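Local structure of dihydropteroate synthase (Stenotrophomonas maltophilia, 7L6P) at residues D169-V174 against L214-R219; I197-G202 against E218-L223; K205-N210 against L237-G242. The protein probably catalyses the condensation of para-aminobenzoate with 6-hydroxymethyl-7,8-dihydropterin diphosphate to give 7,8-dihydropteroate, the immediate precursor of folates. All coordinates share one frame; numbering follows the deposited sequence. Where two conformers were deposited one is given.

Contact 1 of 3, residues D169-V174 against L214-R219; sequences DVVAEV and LARSER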
ATOM      1  N   ASP A 169      17.852   4.553  22.350  1.00 57.39           N
ATOM      2  CA  ASP A 169      17.210   3.361  21.809  1.00 58.12           C
ATOM      3  C   ASP A 169      15.723   3.674  21.745  1.00 55.76           C
ATOM      4  O   ASP A 169      15.039   3.587  22.774  1.00 55.09           O
ATOM      5  CB  ASP A 169      17.495   2.169  22.712  1.00 56.66           C
ATOM      6  CG  ASP A 169      16.963   0.886  22.164  1.00 57.66           C
ATOM      7  OD1 ASP A 169      15.839   0.864  21.619  1.00 57.64           O
ATOM      8  OD2 ASP A 169      17.689  -0.125  22.298  1.00 64.61           O
ATOM      9  N   VAL A 170      15.235   4.037  20.554  1.00 47.44           N
ATOM     10  CA  VAL A 170      13.875   4.559  20.460  1.00 44.89           C
ATOM     11  C   VAL A 170      12.861   3.484  20.817  1.00 48.59           C
ATOM     12  O   VAL A 170      11.840   3.775  21.454  1.00 47.99           O
ATOM     13  CB  VAL A 170      13.606   5.176  19.072  1.00 46.89           C
ATOM     14  CG1 VAL A 170      13.750   4.143  17.955  1.00 45.79           C
ATOM     15  CG2 VAL A 170      12.227   5.833  19.035  1.00 44.18           C
ATOM     16  N   VAL A 171      13.110   2.233  20.409  1.00 49.87           N
ATOM     17  CA  VAL A 171      12.182   1.153  20.734  1.00 47.40           C
ATOM     18  C   VAL A 171      12.128   0.939  22.241  1.00 50.63           C
ATOM     19  O   VAL A 171      11.062   1.034  22.856  1.00 52.35           O
ATOM     20  CB  VAL A 171      12.573  -0.135  19.991  1.00 52.11           C
ATOM     21  CG1 VAL A 171      11.764  -1.327  20.508  1.00 51.54           C
ATOM     22  CG2 VAL A 171      12.379   0.039  18.475  1.00 48.21           C
ATOM     23  N   ALA A 172      13.288   0.730  22.869  1.00 50.07           N
ATOM     24  CA  ALA A 172      13.312   0.470  24.311  1.00 52.50           C
ATOM     25  C   ALA A 172      12.716   1.630  25.103  1.00 53.38           C
ATOM     26  O   ALA A 172      12.026   1.415  26.108  1.00 53.54           O
ATOM     27  CB  ALA A 172      14.743   0.191  24.773  1.00 45.63           C
ATOM     28  N   GLU A 173      12.939   2.868  24.648  1.00 52.28           N
ATOM     29  CA  GLU A 173      12.467   4.036  25.386  1.00 48.71           C
ATOM     30  C   GLU A 173      10.970   4.247  25.214  1.00 49.45           C
ATOM     31  O   GLU A 173      10.296   4.689  26.153  1.00 46.94           O
ATOM     32  CB  GLU A 173      13.242   5.273  24.951  1.00 48.91           C
ATOM     33  CG  GLU A 173      14.653   5.251  25.477  1.00 54.94           C
ATOM     34  CD  GLU A 173      15.506   6.435  25.002  1.00 56.09           C
ATOM     35  OE1 GLU A 173      15.077   7.605  25.183  1.00 51.20           O
ATOM     36  OE2 GLU A 173      16.608   6.177  24.465  1.00 53.75           O
ATOM     37  N   VAL A 174      10.447   3.992  24.007  1.00 46.15           N
ATOM     38  CA  VAL A 174       9.001   4.042  23.798  1.00 46.64           C
ATOM     39  C   VAL A 174       8.328   2.927  24.577  1.00 45.04           C
ATOM     40  O   VAL A 174       7.281   3.128  25.202  1.00 45.08           O
ATOM     41  CB  VAL A 174       8.655   3.971  22.292  1.00 46.36           C
ATOM     42  CG1 VAL A 174       7.167   3.779  22.093  1.00 41.33           C
ATOM     43  CG2 VAL A 174       9.101   5.239  21.568  1.00 46.25           C
ATOM     44  N   LEU A 214       8.241   1.715  13.341  1.00 52.71           N
ATOM     45  CA  LEU A 214       7.287   1.021  12.479  1.00 47.65           C
ATOM     46  C   LEU A 214       7.781  -0.374  12.154  1.00 47.81           C
ATOM     47  O   LEU A 214       7.014  -1.337  12.212  1.00 52.20           O
ATOM     48  CB  LEU A 214       7.039   1.806  11.189  1.00 47.35           C
ATOM     49  CG  LEU A 214       6.085   1.128  10.177  1.00 50.02           C
ATOM     50  CD1 LEU A 214       4.719   0.850  10.809  1.00 44.74           C
ATOM     51  CD2 LEU A 214       5.946   1.945   8.853  1.00 40.89           C
ATOM     52  N   ALA A 215       9.074  -0.509  11.858  1.00 46.90           N
ATOM     53  CA  ALA A 215       9.611  -1.808  11.474  1.00 48.16           C
ATOM     54  C   ALA A 215       9.561  -2.806  12.629  1.00 49.04           C
ATOM     55  O   ALA A 215       9.253  -3.985  12.414  1.00 48.47           O
ATOM     56  CB  ALA A 215      11.039  -1.651  10.962  1.00 46.96           C
ATOM     57  N   ARG A 216       9.886  -2.363  13.848  1.00 48.00           N
ATOM     58  CA  ARG A 216       9.885  -3.218  15.027  0.53 51.64           C
ATOM     59  C   ARG A 216       8.615  -3.056  15.865  1.00 50.39           C
ATOM     60  O   ARG A 216       8.613  -3.419  17.040  1.00 52.27           O
ATOM     61  CB  ARG A 216      11.131  -2.943  15.880  0.53 50.80           C
ATOM     62  CG  ARG A 216      12.374  -2.614  15.050  0.53 52.25           C
ATOM     63  CD  ARG A 216      13.673  -3.128  15.656  0.53 53.82           C
ATOM     64  NE  ARG A 216      14.151  -2.347  16.792  0.53 54.99           N
ATOM     65  CZ  ARG A 216      15.196  -1.527  16.754  0.53 55.11           C
ATOM     66  NH1 ARG A 216      15.868  -1.311  15.629  0.53 54.06           N
ATOM     67  NH2 ARG A 216      15.582  -0.919  17.873  0.53 49.64           N
ATOM     68  N   SER A 217       7.526  -2.536  15.282  1.00 49.55           N
ATOM     69  CA  SER A 217       6.330  -2.281  16.087  1.00 50.03           C
ATOM     70  C   SER A 217       5.685  -3.554  16.633  1.00 52.82           C
ATOM     71  O   SER A 217       4.958  -3.490  17.634  1.00 53.24           O
ATOM     72  CB  SER A 217       5.291  -1.510  15.279  1.00 49.23           C
ATOM     73  OG  SER A 217       4.929  -2.212  14.119  1.00 48.46           O
ATOM     74  N   GLU A 218       5.924  -4.705  16.012  1.00 53.17           N
ATOM     75  CA  GLU A 218       5.370  -5.936  16.557  1.00 57.69           C
ATOM     76  C   GLU A 218       5.857  -6.197  17.970  1.00 56.10           C
ATOM     77  O   GLU A 218       5.167  -6.881  18.728  1.00 53.55           O
ATOM     78  CB  GLU A 218       5.726  -7.112  15.658  1.00 57.12           C
ATOM     79  CG  GLU A 218       4.747  -8.222  15.667  1.00 61.62           C
ATOM     80  CD  GLU A 218       4.979  -9.134  14.495  1.00 73.41           C
ATOM     81  OE1 GLU A 218       5.677  -8.684  13.543  1.00 69.66           O
ATOM     82  OE2 GLU A 218       4.468 -10.282  14.531  1.00 78.73           O
ATOM     83  N   ARG A 219       7.005  -5.626  18.343  1.00 55.30           N
ATOM     84  CA  ARG A 219       7.536  -5.761  19.698  0.75 54.91           C
ATOM     85  C   ARG A 219       6.506  -5.365  20.753  1.00 54.03           C
ATOM     86  O   ARG A 219       6.501  -5.910  21.857  1.00 55.18           O
ATOM     87  CB  ARG A 219       8.798  -4.890  19.814  0.75 53.89           C
ATOM     88  CG  ARG A 219       9.677  -5.137  21.013  0.75 55.90           C
ATOM     89  CD  ARG A 219       9.571  -4.004  22.026  0.75 53.74           C
ATOM     90  NE  ARG A 219      10.213  -4.360  23.286  0.75 57.84           N
ATOM     91  CZ  ARG A 219       9.684  -5.174  24.194  0.75 55.62           C
ATOM     92  NH1 ARG A 219       8.496  -5.730  24.013  0.75 54.05           N
ATOM     93  NH2 ARG A 219      10.369  -5.441  25.301  0.75 52.00           N
TER
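V171, on the first turn of helix 170-188, packs against R216, just past helix 207-215, and R219, in the 3-10 turn that follows. Both helices belong to the outer layer of a TIM barrel and lie before and after strand 195-198 in sequence. The tight part is the buried valine. Its first torsion (chi1 170°) sets CG1 anti to the backbone N and CG2 anti to the carbonyl carbon, so that the two methyls serve different arginines. In the conformer described, V171 CG2 lies 3.4 Å from R216 NE and equally close to R216 NH2, meeting the guanidinium group obliquely. A short branched residue suits this place: it meets the two arginines with two compact methyls and little side-chain freedom.

Toward solvent the contact loosens. R219 turns at chi2 and sends its aliphatic part past the valine, V171 CG1 standing 3.8 Å from R219 CD. Both arginines were modelled in two conformers, so the fine detail of their charged ends is uncertain. R216 is also packed by V289 of the second subunit. Near its guanidinium, D169 offers an opposite charge, but OD1 remains 4.2 Å from R216 NH2, beyond a salt bridge. The carboxylate has another task, for which aspartate is well suited: as N-cap of helix 170-188, D169 OD1 accepts from A172 N at 2.8 Å, the N-H arriving from above the carboxylate plane.

Contact 2 of 3, residues I197-G202 against E218-L223; sequences IDLGFG and ERFLEL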
ATOM      1  N   ILE A 197      -2.533   1.389  23.132  1.00 50.85           N
ATOM      2  CA  ILE A 197      -1.282   2.117  22.993  1.00 49.01           C
ATOM      3  C   ILE A 197      -1.198   2.683  21.583  1.00 54.54           C
ATOM      4  O   ILE A 197      -1.820   2.191  20.629  1.00 52.55           O
ATOM      5  CB  ILE A 197      -0.056   1.240  23.283  1.00 48.97           C
ATOM      6  CG1 ILE A 197      -0.078   0.030  22.353  1.00 50.14           C
ATOM      7  CG2 ILE A 197      -0.045   0.818  24.784  1.00 48.73           C
ATOM      8  CD1 ILE A 197       1.169  -0.800  22.405  1.00 54.96           C
ATOM      9  N   ASP A 198      -0.385   3.723  21.462  1.00 54.29           N
ATOM     10  CA  ASP A 198      -0.127   4.397  20.206  1.00 47.79           C
ATOM     11  C   ASP A 198       1.334   4.812  20.224  1.00 50.74           C
ATOM     12  O   ASP A 198       1.781   5.462  21.182  1.00 49.63           O
ATOM     13  CB  ASP A 198      -1.063   5.594  20.082  1.00 49.50           C
ATOM     14  CG  ASP A 198      -0.847   6.409  18.822  1.00 52.93           C
ATOM     15  OD1 ASP A 198       0.113   6.144  18.060  1.00 52.45           O
ATOM     16  OD2 ASP A 198      -1.642   7.360  18.631  1.00 55.54           O
ATOM     17  N   LEU A 199       2.086   4.425  19.187  1.00 48.79           N
ATOM     18  CA  LEU A 199       3.516   4.709  19.217  1.00 48.03           C
ATOM     19  C   LEU A 199       3.819   6.179  18.956  1.00 48.87           C
ATOM     20  O   LEU A 199       4.945   6.621  19.214  1.00 51.38           O
ATOM     21  CB  LEU A 199       4.252   3.805  18.223  1.00 48.96           C
ATOM     22  CG  LEU A 199       4.130   2.288  18.467  1.00 52.29           C
ATOM     23  CD1 LEU A 199       4.988   1.494  17.495  1.00 45.03           C
ATOM     24  CD2 LEU A 199       4.478   1.926  19.938  1.00 51.48           C
ATOM     25  N   GLY A 200       2.844   6.944  18.459  1.00 48.33           N
ATOM     26  CA  GLY A 200       3.010   8.365  18.235  1.00 50.20           C
ATOM     27  C   GLY A 200       4.018   8.676  17.149  1.00 50.32           C
ATOM     28  O   GLY A 200       4.939   9.469  17.356  1.00 49.19           O
ATOM     29  N   PHE A 201       3.867   8.061  15.979  1.00 52.42           N
ATOM     30  CA  PHE A 201       4.752   8.390  14.869  1.00 51.31           C
ATOM     31  C   PHE A 201       4.762   9.892  14.619  1.00 48.49           C
ATOM     32  O   PHE A 201       3.716  10.541  14.638  1.00 50.82           O
ATOM     33  CB  PHE A 201       4.313   7.643  13.618  1.00 49.54           C
ATOM     34  CG  PHE A 201       4.419   6.161  13.731  1.00 49.69           C
ATOM     35  CD1 PHE A 201       5.663   5.559  13.785  1.00 47.22           C
ATOM     36  CD2 PHE A 201       3.283   5.363  13.723  1.00 50.44           C
ATOM     37  CE1 PHE A 201       5.772   4.194  13.860  1.00 46.26           C
ATOM     38  CE2 PHE A 201       3.382   3.992  13.813  1.00 46.81           C
ATOM     39  CZ  PHE A 201       4.625   3.406  13.881  1.00 47.34           C
ATOM     40  N   GLY A 202       5.955  10.451  14.428  1.00 48.36           N
ATOM     41  CA  GLY A 202       6.100  11.867  14.143  1.00 48.81           C
ATOM     42  C   GLY A 202       6.222  12.778  15.356  1.00 54.20           C
ATOM     43  O   GLY A 202       6.729  13.897  15.225  1.00 61.31           O
ATOM     44  N   GLU A 218       5.924  -4.705  16.012  1.00 53.17           N
ATOM     45  CA  GLU A 218       5.370  -5.936  16.557  1.00 57.69           C
ATOM     46  C   GLU A 218       5.857  -6.197  17.970  1.00 56.10           C
ATOM     47  O   GLU A 218       5.167  -6.881  18.728  1.00 53.55           O
ATOM     48  CB  GLU A 218       5.726  -7.112  15.658  1.00 57.12           C
ATOM     49  CG  GLU A 218       4.747  -8.222  15.667  1.00 61.62           C
ATOM     50  CD  GLU A 218       4.979  -9.134  14.495  1.00 73.41           C
ATOM     51  OE1 GLU A 218       5.677  -8.684  13.543  1.00 69.66           O
ATOM     52  OE2 GLU A 218       4.468 -10.282  14.531  1.00 78.73           O
ATOM     53  N   ARG A 219       7.005  -5.626  18.343  1.00 55.30           N
ATOM     54  CA  ARG A 219       7.536  -5.761  19.698  0.75 54.91           C
ATOM     55  C   ARG A 219       6.506  -5.365  20.753  1.00 54.03           C
ATOM     56  O   ARG A 219       6.501  -5.910  21.857  1.00 55.18           O
ATOM     57  CB  ARG A 219       8.798  -4.890  19.814  0.75 53.89           C
ATOM     58  CG  ARG A 219       9.677  -5.137  21.013  0.75 55.90           C
ATOM     59  CD  ARG A 219       9.571  -4.004  22.026  0.75 53.74           C
ATOM     60  NE  ARG A 219      10.213  -4.360  23.286  0.75 57.84           N
ATOM     61  CZ  ARG A 219       9.684  -5.174  24.194  0.75 55.62           C
ATOM     62  NH1 ARG A 219       8.496  -5.730  24.013  0.75 54.05           N
ATOM     63  NH2 ARG A 219      10.369  -5.441  25.301  0.75 52.00           N
ATOM     64  N   PHE A 220       5.637  -4.404  20.437  1.00 54.63           N
ATOM     65  CA  PHE A 220       4.728  -3.830  21.426  1.00 52.50           C
ATOM     66  C   PHE A 220       3.453  -4.645  21.634  1.00 57.89           C
ATOM     67  O   PHE A 220       2.659  -4.313  22.526  1.00 59.30           O
ATOM     68  CB  PHE A 220       4.410  -2.380  21.038  1.00 52.95           C
ATOM     69  CG  PHE A 220       5.630  -1.489  20.981  1.00 50.42           C
ATOM     70  CD1 PHE A 220       6.426  -1.450  19.848  1.00 51.15           C
ATOM     71  CD2 PHE A 220       5.988  -0.697  22.063  1.00 50.78           C
ATOM     72  CE1 PHE A 220       7.570  -0.616  19.786  1.00 52.91           C
ATOM     73  CE2 PHE A 220       7.123   0.139  22.008  1.00 52.40           C
ATOM     74  CZ  PHE A 220       7.915   0.170  20.859  1.00 49.07           C
ATOM     75  N   LEU A 221       3.229  -5.697  20.842  1.00 53.97           N
ATOM     76  CA  LEU A 221       2.091  -6.565  21.107  1.00 56.87           C
ATOM     77  C   LEU A 221       2.240  -7.286  22.435  1.00 57.22           C
ATOM     78  O   LEU A 221       1.242  -7.753  22.990  1.00 54.66           O
ATOM     79  CB  LEU A 221       1.946  -7.600  19.985  1.00 55.63           C
ATOM     80  CG  LEU A 221       1.446  -7.049  18.656  1.00 59.17           C
ATOM     81  CD1 LEU A 221       1.426  -8.162  17.645  1.00 52.34           C
ATOM     82  CD2 LEU A 221       0.081  -6.386  18.811  1.00 55.35           C
ATOM     83  N   GLU A 222       3.467  -7.378  22.954  1.00 57.02           N
ATOM     84  CA  GLU A 222       3.685  -8.026  24.244  1.00 57.38           C
ATOM     85  C   GLU A 222       3.042  -7.234  25.374  1.00 54.52           C
ATOM     86  O   GLU A 222       2.830  -7.776  26.450  1.00 57.13           O
ATOM     87  CB  GLU A 222       5.172  -8.250  24.495  1.00 57.21           C
ATOM     88  N   LEU A 223       2.808  -5.934  25.191  1.00 58.42           N
ATOM     89  CA  LEU A 223       2.059  -5.181  26.199  1.00 56.03           C
ATOM     90  C   LEU A 223       0.628  -5.696  26.373  1.00 55.14           C
ATOM     91  O   LEU A 223      -0.002  -5.381  27.382  1.00 60.22           O
ATOM     92  CB  LEU A 223       2.056  -3.686  25.858  1.00 48.68           C
ATOM     93  CG  LEU A 223       3.482  -3.152  25.917  1.00 52.89           C
ATOM     94  CD1 LEU A 223       3.646  -1.688  25.422  1.00 51.10           C
ATOM     95  CD2 LEU A 223       3.991  -3.319  27.339  1.00 51.07           C
TER
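L199 and F220 pack together where the sixth strand of the TIM barrel, 195-198, gives way to its C-terminal loop, and the 3-10 turns of 218-223, leading toward strand 227-229, pack against the strand end. The aromatic contact is a CH-pi interaction: L199 CD2 sits 3.6 Å from the centroid of the F220 ring, 7° from the ring normal and almost exactly over its centre. L199 CD1 reaches the rim of the same ring, 4.0 Å from F220 CD1. A forked leucine suits a flat ring because one methyl can sit over its face while the other spreads outward. V174 and L213, from the two neighbouring helices, also touch F220.

The aliphatic contacts are made by I197. Its CG1 lies between the backbone N and the carbonyl carbon (chi1 57°), and the extended branch brings CD1 to 3.9 Å from F220 CB and 4.0 Å from L223 CD1. Strand bonding to P226 and L228 holds this isoleucine in the barrel wall.

The contact itself is apolar; within 197-202, D198 makes an Asx turn, and G200 accommodates the positive phi that follows; D198 OD1 receives G200 N at 2.9 Å, from above the carboxylate plane.

Contact 3 of 3, residues K205-N210 against L237-G242; sequences KTTAHN and LGELTG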
ATOM      1  N   LYS A 205       9.990  12.664  16.965  1.00 57.00           N
ATOM      2  CA  LYS A 205      10.691  11.589  16.276  1.00 54.23           C
ATOM      3  C   LYS A 205      11.157  12.036  14.901  1.00 50.28           C
ATOM      4  O   LYS A 205      10.398  12.649  14.146  1.00 52.58           O
ATOM      5  CB  LYS A 205       9.790  10.357  16.134  1.00 53.85           C
ATOM      6  CG  LYS A 205       9.607   9.599  17.433  1.00 53.30           C
ATOM      7  CD  LYS A 205       8.205   9.024  17.536  1.00 54.42           C
ATOM      8  CE  LYS A 205       7.902   8.575  18.958  1.00 51.01           C
ATOM      9  NZ  LYS A 205       6.682   9.239  19.495  1.00 49.45           N
ATOM     10  N   THR A 206      12.397  11.696  14.567  1.00 48.95           N
ATOM     11  CA  THR A 206      12.855  11.859  13.200  1.00 47.42           C
ATOM     12  C   THR A 206      12.199  10.823  12.290  1.00 51.74           C
ATOM     13  O   THR A 206      11.540   9.870  12.741  1.00 49.13           O
ATOM     14  CB  THR A 206      14.371  11.697  13.106  1.00 49.75           C
ATOM     15  OG1 THR A 206      14.720  10.338  13.438  1.00 50.79           O
ATOM     16  CG2 THR A 206      15.103  12.681  13.974  1.00 43.38           C
ATOM     17  N   THR A 207      12.393  10.998  10.978  1.00 48.76           N
ATOM     18  CA  THR A 207      11.930   9.961  10.061  1.00 47.71           C
ATOM     19  C   THR A 207      12.596   8.627  10.380  1.00 47.13           C
ATOM     20  O   THR A 207      11.946   7.578  10.339  1.00 48.05           O
ATOM     21  CB  THR A 207      12.191  10.360   8.610  1.00 49.39           C
ATOM     22  OG1 THR A 207      11.442  11.535   8.299  1.00 50.26           O
ATOM     23  CG2 THR A 207      11.801   9.227   7.656  1.00 47.45           C
ATOM     24  N   ALA A 208      13.879   8.655  10.749  1.00 48.46           N
ATOM     25  CA  ALA A 208      14.592   7.429  11.103  1.00 47.66           C
ATOM     26  C   ALA A 208      13.967   6.769  12.325  1.00 45.68           C
ATOM     27  O   ALA A 208      13.778   5.550  12.349  1.00 47.11           O
ATOM     28  CB  ALA A 208      16.076   7.728  11.354  1.00 46.83           C
ATOM     29  N   HIS A 209      13.660   7.560  13.359  1.00 47.63           N
ATOM     30  CA  HIS A 209      12.991   7.014  14.534  1.00 48.37           C
ATOM     31  C   HIS A 209      11.671   6.375  14.141  1.00 50.65           C
ATOM     32  O   HIS A 209      11.325   5.292  14.640  1.00 52.16           O
ATOM     33  CB  HIS A 209      12.757   8.102  15.586  1.00 47.50           C
ATOM     34  CG  HIS A 209      14.014   8.751  16.078  1.00 46.55           C
ATOM     35  ND1 HIS A 209      14.073  10.081  16.436  1.00 51.46           N
ATOM     36  CD2 HIS A 209      15.263   8.259  16.253  1.00 46.14           C
ATOM     37  CE1 HIS A 209      15.301  10.377  16.829  1.00 51.37           C
ATOM     38  NE2 HIS A 209      16.044   9.289  16.725  1.00 50.71           N
ATOM     39  N   ASN A 210      10.910   7.038  13.256  1.00 48.74           N
ATOM     40  CA  ASN A 210       9.608   6.514  12.851  1.00 47.60           C
ATOM     41  C   ASN A 210       9.749   5.170  12.145  1.00 47.23           C
ATOM     42  O   ASN A 210       8.963   4.248  12.390  1.00 46.99           O
ATOM     43  CB  ASN A 210       8.880   7.502  11.939  1.00 46.98           C
ATOM     44  CG  ASN A 210       8.254   8.636  12.706  1.00 52.17           C
ATOM     45  OD1 ASN A 210       7.860   8.489  13.871  1.00 51.53           O
ATOM     46  ND2 ASN A 210       8.112   9.773  12.042  1.00 50.20           N
ATOM     47  N   LEU A 237       6.628  10.854   5.830  1.00 48.31           N
ATOM     48  CA  LEU A 237       6.307  10.270   4.521  1.00 54.44           C
ATOM     49  C   LEU A 237       6.740  11.200   3.386  1.00 55.06           C
ATOM     50  O   LEU A 237       7.184  10.742   2.322  1.00 50.97           O
ATOM     51  CB  LEU A 237       4.812   9.952   4.423  1.00 49.23           C
ATOM     52  CG  LEU A 237       4.176   9.058   5.501  1.00 49.29           C
ATOM     53  CD1 LEU A 237       2.744   8.768   5.118  1.00 49.06           C
ATOM     54  CD2 LEU A 237       4.926   7.742   5.661  1.00 46.44           C
ATOM     55  N   GLY A 238       6.610  12.509   3.588  1.00 52.21           N
ATOM     56  CA  GLY A 238       7.084  13.431   2.572  1.00 55.30           C
ATOM     57  C   GLY A 238       8.595  13.398   2.445  1.00 52.55           C
ATOM     58  O   GLY A 238       9.139  13.481   1.342  1.00 53.07           O
ATOM     59  N   GLU A 239       9.291  13.233   3.565  1.00 53.28           N
ATOM     60  CA  GLU A 239      10.745  13.145   3.515  1.00 54.76           C
ATOM     61  C   GLU A 239      11.183  11.883   2.787  1.00 51.79           C
ATOM     62  O   GLU A 239      12.148  11.908   2.015  1.00 53.92           O
ATOM     63  CB  GLU A 239      11.319  13.214   4.929  1.00 52.31           C
ATOM     64  CG  GLU A 239      12.831  13.159   5.021  1.00 51.05           C
ATOM     65  CD  GLU A 239      13.334  13.647   6.384  1.00 51.76           C
ATOM     66  OE1 GLU A 239      12.534  13.624   7.351  1.00 52.21           O
ATOM     67  OE2 GLU A 239      14.515  14.078   6.479  1.00 51.58           O
ATOM     68  N   LEU A 240      10.483  10.777   3.004  1.00 52.34           N
ATOM     69  CA  LEU A 240      10.847   9.528   2.336  1.00 51.14           C
ATOM     70  C   LEU A 240      10.564   9.567   0.832  1.00 54.21           C
ATOM     71  O   LEU A 240      11.328   8.994   0.040  1.00 53.46           O
ATOM     72  CB  LEU A 240      10.106   8.369   3.008  1.00 50.94           C
ATOM     73  CG  LEU A 240      10.686   7.994   4.375  1.00 48.20           C
ATOM     74  CD1 LEU A 240       9.734   7.131   5.184  1.00 46.87           C
ATOM     75  CD2 LEU A 240      11.988   7.252   4.183  1.00 46.15           C
ATOM     76  N   THR A 241       9.498  10.258   0.415  1.00 54.85           N
ATOM     77  CA  THR A 241       9.065  10.278  -0.979  1.00 51.87           C
ATOM     78  C   THR A 241       9.411  11.556  -1.741  1.00 54.98           C
ATOM     79  O   THR A 241       9.407  11.539  -2.982  1.00 58.79           O
ATOM     80  CB  THR A 241       7.545  10.106  -1.047  1.00 55.04           C
ATOM     81  OG1 THR A 241       6.926  11.171  -0.305  1.00 57.22           O
ATOM     82  CG2 THR A 241       7.119   8.764  -0.473  1.00 50.83           C
ATOM     83  N   GLY A 242       9.758  12.641  -1.061  1.00 55.01           N
ATOM     84  CA  GLY A 242       9.954  13.896  -1.753  1.00 49.60           C
ATOM     85  C   GLY A 242       8.700  14.715  -1.962  1.00 51.20           C
ATOM     86  O   GLY A 242       8.765  15.725  -2.656  1.00 53.04           O
TER
HETATM   87  O   HOH W   1      13.276  13.610  10.180  1.00 49.57           O
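A capping box opens helix 207-215, and beside it T207 binds E239 of helix 235-241. T206 is the N-cap: its OG1 accepts from H209 N at 3.0 Å. In return H209 ND1, in the role often taken by a glutamate, accepts from T206 N at 3.0 Å, the donor lying 36° out of the imidazole plane. Threonine suits the cap because its hydroxyl is close enough to the backbone to replace a missing helical acceptor.

The next residue faces the other helix. With chi1 at -63°, T207 directs OG1 and CG2 to different partners. OG1 donates to E239 OE1 from above the carboxylate plane; the modelled 2.5 Å is very short and therefore doubtful. E239 reaches it with CG anti to its backbone N (chi1 -179°) and the rest of the chain extended. A water ties the pair together again: it accepts from T207 N at 2.9 Å and donates to E239 OE1. R235 adds a salt bridge to that oxygen, which gathers three donors; the nearby helix N terminus probably also favours its negative charge.

In the TIM barrel the contact joins the first turn of the helix after strand six to short helix 235-241, between strand seven and helix 250-262. Its apolar half sets T207 CG2 3.7 Å from L240 CG, the two side chains passing in opposite directions. L240 also packs on A285 of the second subunit, as L237 does on I282 of that chain.

At the far end, G242 takes the positive phi that glycine tolerates and leaves the helix. One turn back, L237 O accepts both T241 N and T241 OG1, the hydroxyl at 2.7 Å, from opposite faces of the carbonyl plane.

How the contacts relate
From the N terminus, contact 1 begins at helix 170-188 and closes a loop that takes in barrel strand 195-198 and helix 207-215 before ending at 214-219. Contact 2 starts inside that loop, at the strand, and finishes on the same stretch, sharing E218 and R219 with contact 1. Contact 3 starts later, at 205-210, and crosses both, ending on helix 235-241 after the seventh strand. Contacts 1 and 2 meet, S217 CB packing on L199 CD1; contacts 2 and 3 are probably bonded through G200 O and K205 NZ. Contact 1 joins the helices before and after strand six, contact 2 ties that strand to the later 3-10 turns, and contact 3 links helices 207-215 and 235-241.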